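Local atomic coordinates of probable intron-encoded endonuclease 1 (Wickerhamomyces canadensis, PDB entry 6X1J), a protein that cleaves DNA at a specific recognition sequence as a LAGLIDADG homing endonuclease, serving the homing of an intron of the mitochondrial 21S rRNA gene. Residues E38-N43 with D113-Y118. Residues are numbered along the deposited sequence; the frame is centred on the assembly and turned at random.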
loop_
_atom_site.group_PDB
_atom_site.type_symbol
_atom_site.label_atom_id
_atom_site.label_comp_id
_atom_site.label_asym_id
_atom_site.label_seq_id
_atom_site.Cartn_x
_atom_site.Cartn_y
_atom_site.Cartn_z
ATOM N N GLU A 38 6.612 7.661 2.413
ATOM C CA GLU A 38 7.245 6.617 1.554
ATOM C C GLU A 38 6.490 5.313 1.738
ATOM O O GLU A 38 6.211 4.653 0.734
ATOM C CB GLU A 38 8.751 6.469 1.809
ATOM C CG GLU A 38 9.520 7.733 1.451
ATOM C CD GLU A 38 11.005 7.714 1.786
ATOM O OE1 GLU A 38 11.574 6.618 2.000
ATOM O OE2 GLU A 38 11.599 8.803 1.815
ATOM N N THR A 39 6.111 4.969 2.969
ATOM C CA THR A 39 5.227 3.805 3.210
ATOM C C THR A 39 3.958 3.974 2.352
ATOM O O THR A 39 3.531 3.030 1.659
ATOM C CB THR A 39 4.892 3.670 4.706
ATOM O OG1 THR A 39 6.098 3.469 5.455
ATOM C CG2 THR A 39 3.945 2.526 4.918
ATOM N N LEU A 40 3.348 5.142 2.435
ATOM C CA LEU A 40 1.975 5.364 1.939
ATOM C C LEU A 40 2.027 5.357 0.403
ATOM O O LEU A 40 1.048 4.934 -0.247
ATOM C CB LEU A 40 1.463 6.707 2.469
ATOM C CG LEU A 40 0.107 7.152 1.911
ATOM C CD1 LEU A 40 -0.931 6.054 2.018
ATOM C CD2 LEU A 40 -0.416 8.391 2.603
ATOM N N ILE A 41 3.134 5.780 -0.172
ATOM C CA ILE A 41 3.262 5.730 -1.668
ATOM C C ILE A 41 3.168 4.259 -2.094
ATOM O O ILE A 41 2.461 3.959 -3.084
ATOM C CB ILE A 41 4.558 6.418 -2.135
ATOM C CG1 ILE A 41 4.400 7.936 -2.026
ATOM C CG2 ILE A 41 4.972 5.968 -3.529
ATOM C CD1 ILE A 41 5.711 8.640 -1.788
ATOM N N GLY A 42 3.851 3.376 -1.383
ATOM C CA GLY A 42 3.748 1.928 -1.645
ATOM C C GLY A 42 2.321 1.433 -1.478
ATOM O O GLY A 42 1.848 0.669 -2.357
ATOM N N ASN A 43 1.642 1.826 -0.393
ATOM C CA ASN A 43 0.328 1.249 -0.032
ATOM C C ASN A 43 -0.715 1.671 -1.073
ATOM O O ASN A 43 -1.691 0.918 -1.270
ATOM C CB ASN A 43 -0.052 1.618 1.395
ATOM C CG ASN A 43 0.669 0.782 2.438
ATOM O OD1 ASN A 43 1.183 1.343 3.404
ATOM N ND2 ASN A 43 0.728 -0.542 2.253
ATOM N N ASP A 113 -3.629 14.972 1.837
ATOM C CA ASP A 113 -4.139 15.648 0.611
ATOM C C ASP A 113 -3.115 15.628 -0.529
ATOM O O ASP A 113 -3.536 15.405 -1.686
ATOM C CB ASP A 113 -4.522 17.098 0.911
ATOM C CG ASP A 113 -5.924 17.279 1.480
ATOM O OD1 ASP A 113 -6.680 16.278 1.572
ATOM O OD2 ASP A 113 -6.245 18.425 1.816
ATOM N N LYS A 114 -1.844 15.926 -0.240
ATOM C CA LYS A 114 -0.763 15.950 -1.251
ATOM C C LYS A 114 -0.736 14.631 -2.046
ATOM O O LYS A 114 -0.769 14.683 -3.298
ATOM C CB LYS A 114 0.594 16.183 -0.590
ATOM C CG LYS A 114 1.708 16.324 -1.622
ATOM C CD LYS A 114 3.076 16.533 -1.034
ATOM C CE LYS A 114 3.695 15.232 -0.588
ATOM N NZ LYS A 114 4.974 15.491 0.098
ATOM N N LEU A 115 -0.642 13.493 -1.356
ATOM C CA LEU A 115 -0.629 12.147 -2.001
ATOM C C LEU A 115 -2.031 11.807 -2.509
ATOM O O LEU A 115 -2.149 11.199 -3.575
ATOM C CB LEU A 115 -0.079 11.108 -1.026
ATOM C CG LEU A 115 1.427 11.237 -0.777
ATOM C CD1 LEU A 115 1.903 10.265 0.286
ATOM C CD2 LEU A 115 2.221 10.999 -2.050
ATOM N N GLY A 116 -3.070 12.269 -1.852
ATOM C CA GLY A 116 -4.414 12.049 -2.404
ATOM C C GLY A 116 -4.589 12.707 -3.777
ATOM O O GLY A 116 -5.135 12.028 -4.678
ATOM N N TYR A 117 -4.181 13.989 -3.941
ATOM C CA TYR A 117 -4.362 14.735 -5.220
ATOM C C TYR A 117 -3.359 14.210 -6.242
ATOM O O TYR A 117 -3.697 14.169 -7.424
ATOM C CB TYR A 117 -4.318 16.257 -5.021
ATOM C CG TYR A 117 -5.597 16.826 -4.443
ATOM C CD1 TYR A 117 -6.813 16.709 -5.114
ATOM C CD2 TYR A 117 -5.603 17.473 -3.212
ATOM C CE1 TYR A 117 -7.992 17.216 -4.582
ATOM C CE2 TYR A 117 -6.772 17.993 -2.671
ATOM C CZ TYR A 117 -7.971 17.851 -3.349
ATOM O OH TYR A 117 -9.109 18.395 -2.812
ATOM N N TYR A 118 -2.206 13.716 -5.784
ATOM C CA TYR A 118 -1.127 13.224 -6.663
ATOM C C TYR A 118 -1.560 11.931 -7.365
ATOM O O TYR A 118 -1.244 11.777 -8.587
ATOM C CB TYR A 118 0.157 13.076 -5.851
ATOM C CG TYR A 118 1.349 12.794 -6.712
ATOM C CD1 TYR A 118 2.001 13.815 -7.378
ATOM C CD2 TYR A 118 1.788 11.503 -6.906
ATOM C CE1 TYR A 118 3.071 13.555 -8.219
ATOM C CE2 TYR A 118 2.863 11.222 -7.734
ATOM C CZ TYR A 118 3.500 12.253 -8.400
ATOM O OH TYR A 118 4.556 11.978 -9.209
#
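L115 reaches across from its helix with both methyls. Its CD1 lies 3.8 Å from CD2 of L40 and 3.9 Å from CG of the same leucine, the two side chains running past each other in opposite directions, and also comes to 4.1 Å from CG1 of I41. The other branch, L115 CD2, meets I41 alone, 3.8 Å from its CG1, the I41 and L115 side chains crossing at about a right angle. I41 leaves its helix obliquely rather than straight at L115, and with CG1 anti to the carbonyl carbon (chi1 -75°) that branch swings in to close the gap. All three side chains are buried, and the contact is purely apolar; the backbones stay apart, 7.5 Å from I41 CA to L115 CA. L115 also rests on E37 and I44, about a turn before and after on helix 34-45, while L40 packs on L32 and F78. Farther out, D113 bonds through its carboxylate to H58 and F59, just before strand 60-65. Helix 34-45 carries most of the first LAGLIDADG motif, which ends at potassium ligands G46 and D47. Helix 113-119, following strand 98-105, packs through L115 on helix 34-45, while I41 touches S140 of helix 138-148.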